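Hypothetical protein yfcE (Escherichia coli, PDB 1SU1) belongs to the calcineurin-like phosphoesterase superfamily and holds two zinc ions side by side, but is of unassigned cellular role. Local coordinates at residues 28-33 / 166-171; 55-60 / 125-130; 151-156 / 173-178. All coordinates share one frame; numbering follows the deposited sequence.

Contact 1: residues 28-33 / 166-171; sequences LMFASD and FNPGSV. With ZN (zinc ion), chain F.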
loop_
_atom_site.group_PDB
_atom_site.type_symbol
_atom_site.label_atom_id
_atom_site.label_comp_id
_atom_site.label_asym_id
_atom_site.label_seq_id
_atom_site.Cartn_x
_atom_site.Cartn_y
_atom_site.Cartn_z
ATOM N N LEU A 28 -7.905 18.839 -22.225
ATOM C CA LEU A 28 -6.829 18.388 -21.357
ATOM C C LEU A 28 -5.539 18.051 -22.101
ATOM O O LEU A 28 -5.568 17.576 -23.231
ATOM C CB LEU A 28 -7.273 17.142 -20.580
ATOM C CG LEU A 28 -8.639 17.155 -19.890
ATOM C CD1 LEU A 28 -9.022 15.720 -19.525
ATOM C CD2 LEU A 28 -8.607 18.049 -18.682
ATOM N N MET A 29 -4.409 18.286 -21.441
ATOM C CA MET A 29 -3.108 17.953 -21.999
ATOM C C MET A 29 -2.536 16.803 -21.164
ATOM O O MET A 29 -2.676 16.792 -19.946
ATOM C CB MET A 29 -2.160 19.154 -21.934
ATOM C CG MET A 29 -0.787 18.858 -22.543
ATOM S SD MET A 29 0.299 20.320 -22.640
ATOM C CE MET A 29 1.866 19.518 -22.932
ATOM N N PHE A 30 -1.891 15.852 -21.829
ATOM C CA PHE A 30 -1.290 14.695 -21.174
ATOM C C PHE A 30 0.211 14.593 -21.414
ATOM O O PHE A 30 0.684 14.796 -22.530
ATOM C CB PHE A 30 -1.918 13.391 -21.681
ATOM C CG PHE A 30 -3.412 13.333 -21.542
ATOM C CD1 PHE A 30 -4.234 13.972 -22.469
ATOM C CD2 PHE A 30 -4.004 12.632 -20.485
ATOM C CE1 PHE A 30 -5.628 13.914 -22.347
ATOM C CE2 PHE A 30 -5.388 12.571 -20.354
ATOM C CZ PHE A 30 -6.204 13.211 -21.285
ATOM N N ALA A 31 0.947 14.267 -20.356
ATOM C CA ALA A 31 2.388 14.069 -20.419
ATOM C C ALA A 31 2.658 12.795 -19.606
ATOM O O ALA A 31 2.093 12.622 -18.523
ATOM C CB ALA A 31 3.112 15.255 -19.795
ATOM N N SER A 32 3.518 11.917 -20.113
ATOM C CA SER A 32 3.824 10.680 -19.412
ATOM C C SER A 32 5.287 10.259 -19.530
ATOM O O SER A 32 5.977 10.622 -20.478
ATOM C CB SER A 32 2.924 9.546 -19.933
ATOM O OG SER A 32 3.148 8.341 -19.210
ATOM N N ASP A 33 5.742 9.484 -18.547
ATOM C CA ASP A 33 7.100 8.961 -18.496
ATOM C C ASP A 33 8.181 10.025 -18.770
ATOM O O ASP A 33 8.969 9.916 -19.727
ATOM C CB ASP A 33 7.217 7.792 -19.481
ATOM C CG ASP A 33 6.296 6.610 -19.106
ATOM O OD1 ASP A 33 6.730 5.692 -18.359
ATOM O OD2 ASP A 33 5.122 6.614 -19.537
ATOM N N PHE A 166 -5.726 4.793 -25.178
ATOM C CA PHE A 166 -4.979 6.005 -25.488
ATOM C C PHE A 166 -3.716 6.086 -24.624
ATOM O O PHE A 166 -3.801 6.046 -23.392
ATOM C CB PHE A 166 -5.842 7.254 -25.270
ATOM C CG PHE A 166 -5.116 8.545 -25.566
ATOM C CD1 PHE A 166 -4.709 8.857 -26.869
ATOM C CD2 PHE A 166 -4.815 9.437 -24.542
ATOM C CE1 PHE A 166 -4.013 10.042 -27.139
ATOM C CE2 PHE A 166 -4.120 10.622 -24.802
ATOM C CZ PHE A 166 -3.719 10.924 -26.106
ATOM N N ASN A 167 -2.559 6.196 -25.284
ATOM C CA ASN A 167 -1.252 6.293 -24.633
ATOM C C ASN A 167 -0.444 7.390 -25.341
ATOM O O ASN A 167 -0.108 7.243 -26.509
ATOM C CB ASN A 167 -0.524 4.948 -24.736
ATOM C CG ASN A 167 0.787 4.921 -23.957
ATOM O OD1 ASN A 167 1.409 5.965 -23.705
ATOM N ND2 ASN A 167 1.225 3.704 -23.584
ATOM N N PRO A 168 -0.102 8.489 -24.627
ATOM C CA PRO A 168 0.670 9.663 -25.101
ATOM C C PRO A 168 2.100 9.336 -25.453
ATOM O O PRO A 168 2.788 10.139 -26.072
ATOM C CB PRO A 168 0.664 10.629 -23.912
ATOM C CG PRO A 168 -0.558 10.294 -23.197
ATOM C CD PRO A 168 -0.732 8.779 -23.326
ATOM N N GLY A 169 2.540 8.150 -25.057
ATOM C CA GLY A 169 3.908 7.751 -25.303
ATOM C C GLY A 169 4.741 8.481 -24.270
ATOM O O GLY A 169 4.181 9.137 -23.380
ATOM N N SER A 170 6.068 8.397 -24.380
ATOM C CA SER A 170 6.965 9.080 -23.435
ATOM C C SER A 170 7.466 10.407 -24.007
ATOM O O SER A 170 7.763 10.495 -25.201
ATOM C CB SER A 170 8.189 8.209 -23.128
ATOM O OG SER A 170 9.111 8.899 -22.293
ATOM N N VAL A 171 7.574 11.429 -23.163
ATOM C CA VAL A 171 8.064 12.725 -23.611
ATOM C C VAL A 171 9.587 12.727 -23.602
ATOM O O VAL A 171 10.200 13.699 -24.018
ATOM C CB VAL A 171 7.605 13.883 -22.689
ATOM C CG1 VAL A 171 6.103 14.073 -22.766
ATOM C CG2 VAL A 171 8.040 13.608 -21.259
HETATM ZN ZN ZN F . 8.406 4.906 -18.030
HETATM O O HOH W 1 3.755 11.717 -22.959
HETATM O O HOH W 2 3.911 5.433 -22.353
#
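The backbone oxygen of D33 takes the hydroxyl of S170 at 2.8 Å between D33 O and S170 OG, and it also accepts from the hydroxyl of S172. The donor S170 OG stands slightly out of the carbonyl plane; with OG trans to the residue's own N (chi1 176°), it also receives the backbone N-H groups of S172 and I173, which fixes its direction. One residue back, S32 O accepts V171 N at 3.2 Å and has a weaker CA-H...O contact with S170. Two waters bridge the segments: water 1 accepts from S32 N and donates to G169 O, while water 2 donates to D33 OD2 and N167 OD1. The same N167 OD1 closes an Asx turn by accepting G169 N at 2.8 Å. Further along strand 27-31, away from the zinc, the contact is apolar. F166 brings its edge to the face of F30 in a T-shaped pair, ring centroids 5.7 Å apart and planes at 73°, and P168 CG touches F30 CB at 3.7 Å. The carboxylate of D33 is divided in its duties: OD1 binds zinc at 1.9 Å, whereas OD2 receives S32 OG from above the carboxylate plane and the backbone N of H151. Strands 27-31 and 163-167 come from the two facing sheets of the calcineurin-like sandwich, and the loops that follow them meet here, beside the zinc site of D33, H35 and H153.

Contact 2: residues 55-60 / 125-130; sequences WLVILG and LFLTHG. With ZN (zinc ion), chain E.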
loop_
_atom_site.group_PDB
_atom_site.type_symbol
_atom_site.label_atom_id
_atom_site.label_comp_id
_atom_site.label_asym_id
_atom_site.label_seq_id
_atom_site.Cartn_x
_atom_site.Cartn_y
_atom_site.Cartn_z
ATOM N N TRP A 55 -6.493 21.347 -17.365
ATOM C CA TRP A 55 -5.525 20.653 -16.503
ATOM C C TRP A 55 -4.372 20.003 -17.258
ATOM O O TRP A 55 -4.497 19.671 -18.431
ATOM C CB TRP A 55 -6.208 19.526 -15.701
ATOM C CG TRP A 55 -7.376 19.935 -14.873
ATOM C CD1 TRP A 55 -8.688 19.943 -15.246
ATOM C CD2 TRP A 55 -7.335 20.423 -13.534
ATOM N NE1 TRP A 55 -9.474 20.408 -14.215
ATOM C CE2 TRP A 55 -8.666 20.708 -13.147
ATOM C CE3 TRP A 55 -6.303 20.636 -12.613
ATOM C CZ2 TRP A 55 -8.992 21.215 -11.885
ATOM C CZ3 TRP A 55 -6.626 21.139 -11.351
ATOM C CH2 TRP A 55 -7.963 21.418 -11.001
ATOM N N LEU A 56 -3.250 19.819 -16.567
ATOM C CA LEU A 56 -2.111 19.112 -17.146
ATOM C C LEU A 56 -2.149 17.743 -16.458
ATOM O O LEU A 56 -1.952 17.648 -15.240
ATOM C CB LEU A 56 -0.780 19.793 -16.817
ATOM C CG LEU A 56 0.445 18.940 -17.204
ATOM C CD1 LEU A 56 0.438 18.645 -18.703
ATOM C CD2 LEU A 56 1.723 19.657 -16.820
ATOM N N VAL A 57 -2.409 16.697 -17.230
ATOM C CA VAL A 57 -2.493 15.354 -16.683
ATOM C C VAL A 57 -1.210 14.540 -16.848
ATOM O O VAL A 57 -0.869 14.099 -17.956
ATOM C CB VAL A 57 -3.674 14.590 -17.324
ATOM C CG1 VAL A 57 -3.804 13.204 -16.710
ATOM C CG2 VAL A 57 -4.961 15.386 -17.143
ATOM N N ILE A 58 -0.520 14.328 -15.729
ATOM C CA ILE A 58 0.726 13.567 -15.702
ATOM C C ILE A 58 0.457 12.099 -15.345
ATOM O O ILE A 58 -0.005 11.793 -14.241
ATOM C CB ILE A 58 1.701 14.222 -14.694
ATOM C CG1 ILE A 58 2.024 15.647 -15.179
ATOM C CG2 ILE A 58 2.968 13.388 -14.545
ATOM C CD1 ILE A 58 3.043 16.395 -14.341
ATOM N N LEU A 59 0.759 11.199 -16.282
ATOM C CA LEU A 59 0.510 9.773 -16.103
ATOM C C LEU A 59 1.581 8.929 -15.397
ATOM O O LEU A 59 1.603 7.700 -15.549
ATOM C CB LEU A 59 0.175 9.137 -17.455
ATOM C CG LEU A 59 -1.038 9.719 -18.196
ATOM C CD1 LEU A 59 -1.102 9.139 -19.602
ATOM C CD2 LEU A 59 -2.339 9.419 -17.429
ATOM N N GLY A 60 2.479 9.565 -14.645
ATOM C CA GLY A 60 3.472 8.790 -13.907
ATOM C C GLY A 60 4.907 8.622 -14.395
ATOM O O GLY A 60 5.186 8.654 -15.601
ATOM N N LEU A 125 -13.251 8.416 -18.817
ATOM C CA LEU A 125 -11.818 8.251 -19.081
ATOM C C LEU A 125 -11.157 7.714 -17.814
ATOM O O LEU A 125 -11.205 8.359 -16.772
ATOM C CB LEU A 125 -11.149 9.588 -19.444
ATOM C CG LEU A 125 -11.606 10.426 -20.648
ATOM C CD1 LEU A 125 -10.562 11.516 -20.904
ATOM C CD2 LEU A 125 -11.748 9.564 -21.869
ATOM N N PHE A 126 -10.530 6.547 -17.914
ATOM C CA PHE A 126 -9.851 5.931 -16.784
ATOM C C PHE A 126 -8.343 6.190 -16.869
ATOM O O PHE A 126 -7.654 5.563 -17.666
ATOM C CB PHE A 126 -10.126 4.413 -16.779
ATOM C CG PHE A 126 -9.670 3.707 -15.518
ATOM C CD1 PHE A 126 -10.548 3.512 -14.451
ATOM C CD2 PHE A 126 -8.366 3.241 -15.399
ATOM C CE1 PHE A 126 -10.136 2.865 -13.290
ATOM C CE2 PHE A 126 -7.939 2.588 -14.237
ATOM C CZ PHE A 126 -8.826 2.400 -13.182
ATOM N N LEU A 127 -7.838 7.079 -16.014
ATOM C CA LEU A 127 -6.414 7.444 -15.984
ATOM C C LEU A 127 -5.564 6.602 -15.019
ATOM O O LEU A 127 -5.797 6.613 -13.807
ATOM C CB LEU A 127 -6.258 8.932 -15.596
ATOM C CG LEU A 127 -7.270 9.950 -16.143
ATOM C CD1 LEU A 127 -7.013 11.302 -15.496
ATOM C CD2 LEU A 127 -7.156 10.052 -17.669
ATOM N N THR A 128 -4.548 5.922 -15.551
ATOM C CA THR A 128 -3.657 5.095 -14.733
ATOM C C THR A 128 -2.280 5.024 -15.422
ATOM O O THR A 128 -2.188 5.269 -16.620
ATOM C CB THR A 128 -4.249 3.660 -14.556
ATOM O OG1 THR A 128 -3.570 2.984 -13.491
ATOM C CG2 THR A 128 -4.091 2.853 -15.837
ATOM N N HIS A 129 -1.225 4.682 -14.680
ATOM C CA HIS A 129 0.111 4.615 -15.263
ATOM C C HIS A 129 0.324 3.472 -16.243
ATOM O O HIS A 129 0.940 3.657 -17.305
ATOM C CB HIS A 129 1.195 4.524 -14.188
ATOM C CG HIS A 129 2.587 4.492 -14.747
ATOM N ND1 HIS A 129 3.181 5.590 -15.340
ATOM C CD2 HIS A 129 3.494 3.487 -14.840
ATOM C CE1 HIS A 129 4.387 5.265 -15.769
ATOM N NE2 HIS A 129 4.602 3.993 -15.478
ATOM N N GLY A 130 -0.138 2.278 -15.880
ATOM C CA GLY A 130 0.028 1.154 -16.779
ATOM C C GLY A 130 0.619 -0.102 -16.177
ATOM O O GLY A 130 0.588 -1.160 -16.812
HETATM ZN ZN ZN E . 6.531 3.014 -15.854
#
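H129 and L59 join the ends of two strands, 124-128 and 55-58, that belong to different sheets of the calcineurin-like phosphoesterase sandwich, within the two-zinc site. The histidine can be followed outward from its backbone. Its CB lies 3.5 Å from L59 O, and CG, held anti to the backbone N (chi1 -178°), passes the same oxygen. ND1 then donates to L59 O at 2.6 Å, a fairly straight bond of 161° that arrives in the carbonyl plane, on a lone pair, with the oxygen also lying almost in the imidazole plane. CE1 comes within 3.5 Å of G60 O, again near the plane of the ring. At the far tip, NE2 binds zinc, a metal shared with D61, N97 and H151. With ND1 tied to a main-chain carbonyl, the imidazole is restrained in its rotation while NE2 faces the metal; the carbonyl would probably also make the ring a somewhat stronger electron donor to zinc. H129 CA also lies 3.4 Å from L59 O, a bent, weaker CA-H...O contact to the one oxygen.

Further from the metal the interface turns hydrocarbon. L59 CD2 reaches L127 CB at 4.4 Å and passes the carbonyl oxygen of T128, while L59 also packs on V148 of strand 146-148. F30 lies against both V57 and L127, so strand 27-31 contributes to this part of the core between the sheets. The side chains of V57 and L127 cross at about a right angle, with V57 CG1 3.9 Å from L127 CD1.

Contact 3: residues 151-156 / 173-178; sequences HTHLPV and IPKGGN. With ZN (zinc ion), chain E; ZN (zinc ion), chain F.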
loop_
_atom_site.group_PDB
_atom_site.type_symbol
_atom_site.label_atom_id
_atom_site.label_comp_id
_atom_site.label_asym_id
_atom_site.label_seq_id
_atom_site.Cartn_x
_atom_site.Cartn_y
_atom_site.Cartn_z
ATOM N N HIS A 151 3.528 4.178 -19.293
ATOM C CA HIS A 151 4.376 3.022 -18.994
ATOM C C HIS A 151 5.093 2.254 -20.110
ATOM O O HIS A 151 6.258 1.870 -19.939
ATOM C CB HIS A 151 3.583 2.003 -18.151
ATOM C CG HIS A 151 4.443 0.938 -17.540
ATOM N ND1 HIS A 151 5.471 1.226 -16.671
ATOM C CD2 HIS A 151 4.449 -0.405 -17.703
ATOM C CE1 HIS A 151 6.079 0.105 -16.324
ATOM N NE2 HIS A 151 5.480 -0.899 -16.936
ATOM N N THR A 152 4.420 1.985 -21.225
ATOM C CA THR A 152 5.066 1.238 -22.314
ATOM C C THR A 152 5.983 2.109 -23.182
ATOM O O THR A 152 6.870 1.594 -23.873
ATOM C CB THR A 152 4.041 0.612 -23.279
ATOM O OG1 THR A 152 3.271 1.656 -23.897
ATOM C CG2 THR A 152 3.107 -0.336 -22.529
ATOM N N HIS A 153 5.763 3.420 -23.146
ATOM C CA HIS A 153 6.531 4.355 -23.965
ATOM C C HIS A 153 6.200 4.132 -25.444
ATOM O O HIS A 153 7.018 4.430 -26.311
ATOM C CB HIS A 153 8.042 4.178 -23.768
ATOM C CG HIS A 153 8.505 4.389 -22.362
ATOM N ND1 HIS A 153 9.839 4.514 -22.033
ATOM C CD2 HIS A 153 7.822 4.456 -21.196
ATOM C CE1 HIS A 153 9.955 4.648 -20.725
ATOM N NE2 HIS A 153 8.746 4.615 -20.194
ATOM N N LEU A 154 5.021 3.572 -25.718
ATOM C CA LEU A 154 4.574 3.337 -27.082
ATOM C C LEU A 154 3.231 4.034 -27.252
ATOM O O LEU A 154 2.261 3.700 -26.580
ATOM C CB LEU A 154 4.450 1.836 -27.372
ATOM C CG LEU A 154 5.764 1.044 -27.500
ATOM C CD1 LEU A 154 5.469 -0.427 -27.781
ATOM C CD2 LEU A 154 6.613 1.622 -28.630
ATOM N N PRO A 155 3.160 5.022 -28.163
ATOM C CA PRO A 155 1.922 5.771 -28.406
ATOM C C PRO A 155 0.798 4.926 -28.993
ATOM O O PRO A 155 1.032 4.075 -29.848
ATOM C CB PRO A 155 2.375 6.865 -29.365
ATOM C CG PRO A 155 3.346 6.113 -30.232
ATOM C CD PRO A 155 4.162 5.332 -29.200
ATOM N N VAL A 156 -0.421 5.164 -28.526
ATOM C CA VAL A 156 -1.566 4.430 -29.025
ATOM C C VAL A 156 -2.778 5.344 -29.040
ATOM O O VAL A 156 -2.922 6.218 -28.186
ATOM C CB VAL A 156 -1.873 3.176 -28.135
ATOM C CG1 VAL A 156 -3.120 2.465 -28.635
ATOM C CG2 VAL A 156 -0.688 2.218 -28.149
ATOM N N ILE A 173 11.711 9.207 -23.523
ATOM C CA ILE A 173 12.357 7.984 -23.994
ATOM C C ILE A 173 11.427 7.121 -24.842
ATOM O O ILE A 173 11.124 5.976 -24.486
ATOM C CB ILE A 173 12.852 7.107 -22.831
ATOM C CG1 ILE A 173 13.372 7.973 -21.689
ATOM C CG2 ILE A 173 13.967 6.197 -23.320
ATOM C CD1 ILE A 173 13.752 7.181 -20.452
ATOM N N PRO A 174 10.975 7.650 -25.986
ATOM C CA PRO A 174 10.078 6.867 -26.841
ATOM C C PRO A 174 10.721 5.575 -27.329
ATOM O O PRO A 174 11.947 5.488 -27.446
ATOM C CB PRO A 174 9.772 7.833 -27.982
ATOM C CG PRO A 174 11.058 8.612 -28.101
ATOM C CD PRO A 174 11.376 8.904 -26.650
ATOM N N LYS A 175 9.885 4.572 -27.595
ATOM C CA LYS A 175 10.346 3.280 -28.095
ATOM C C LYS A 175 9.723 3.055 -29.470
ATOM O O LYS A 175 8.841 3.809 -29.887
ATOM C CB LYS A 175 9.906 2.136 -27.169
ATOM C CG LYS A 175 10.891 1.732 -26.082
ATOM C CD LYS A 175 10.876 2.691 -24.907
ATOM C CE LYS A 175 11.637 2.118 -23.708
ATOM N NZ LYS A 175 11.004 0.878 -23.168
ATOM N N GLY A 176 10.174 2.009 -30.157
ATOM C CA GLY A 176 9.632 1.689 -31.466
ATOM C C GLY A 176 9.932 2.692 -32.567
ATOM O O GLY A 176 9.206 2.762 -33.562
ATOM N N GLY A 177 10.989 3.478 -32.393
ATOM C CA GLY A 177 11.350 4.459 -33.399
ATOM C C GLY A 177 10.453 5.680 -33.482
ATOM O O GLY A 177 10.556 6.454 -34.431
ATOM N N ASN A 178 9.580 5.864 -32.496
ATOM C CA ASN A 178 8.673 7.013 -32.480
ATOM C C ASN A 178 9.342 8.248 -31.892
ATOM O O ASN A 178 10.342 8.149 -31.186
ATOM C CB ASN A 178 7.431 6.708 -31.634
ATOM C CG ASN A 178 6.643 5.540 -32.155
ATOM O OD1 ASN A 178 5.805 5.690 -33.039
ATOM N ND2 ASN A 178 6.915 4.357 -31.615
HETATM ZN ZN ZN E . 6.531 3.014 -15.854
HETATM ZN ZN ZN F . 8.406 4.906 -18.030
#
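The aliphatic chain of K175 crosses the H153 side chain at a slant. Its chi1 of -92°, off the staggered positions, and a bend at chi2 (78°) bring CD to 3.4 Å from H153 CB and CE to the same distance from H153 ND1; a further bend at chi4 turns NZ, so that methylenes rather than the ammonium group make the closest approaches to the histidine. H153 itself has CG anti to its carbonyl carbon, and chi1 together with chi2 (-168°) directs NE2 to a zinc ion at 2.2 Å and leaves ND1 beside I173 O. That last pair, H153 ND1 to I173 O at 3.1 Å, is a weak and bent hydrogen bond, with the oxygen oblique to the ring. The main chain adds a firmer link, K175 N donating to H153 O at 3.1 Å. In this calcineurin-like phosphoesterase fold, the loop after strand 146-148 supplies a histidine to each metal: H151 ND1 binds the other zinc ion, and an ST turn, in which T152 OG1 accepts L154 N, encloses H153. Segment 173-178 makes a type I' beta turn from K175 to N178. Across that turn N178 ND2 donates to K175 O at 2.6 Å, the bond lying in the carbonyl plane and close to the plane of the amide, which holds the amide in orientation. Its OD1 then lies 3.8 Å from P155 CG, while ND2 comes near P155 CD. L154 reaches the turn with one branch of its side chain, CD2 resting 3.4 Å from K175 O.

In the fold
The three contacts converge on the pair of zinc ions. Contacts 1 and 2, with centres about 8 Å apart, are tied through neighbouring strands 27-31 and 55-58, where M29 O and V57 N lie 2.7 Å apart and A31 O and L59 N 3.0 Å apart, both probable hydrogen bonds. Contact 3 sits about 10 Å from contact 1, centre to centre, and is joined to it by a probable hydrogen bond from V156 N to N167 O, 2.9 Å long. Contacts 1 and 3 share one zinc ion through D33 and H153; contacts 2 and 3, whose centres are about 16 Å apart, share the other through H129 and H151. Along the chain contact 2 is nested within contact 1, while contacts 1 and 3 interleave.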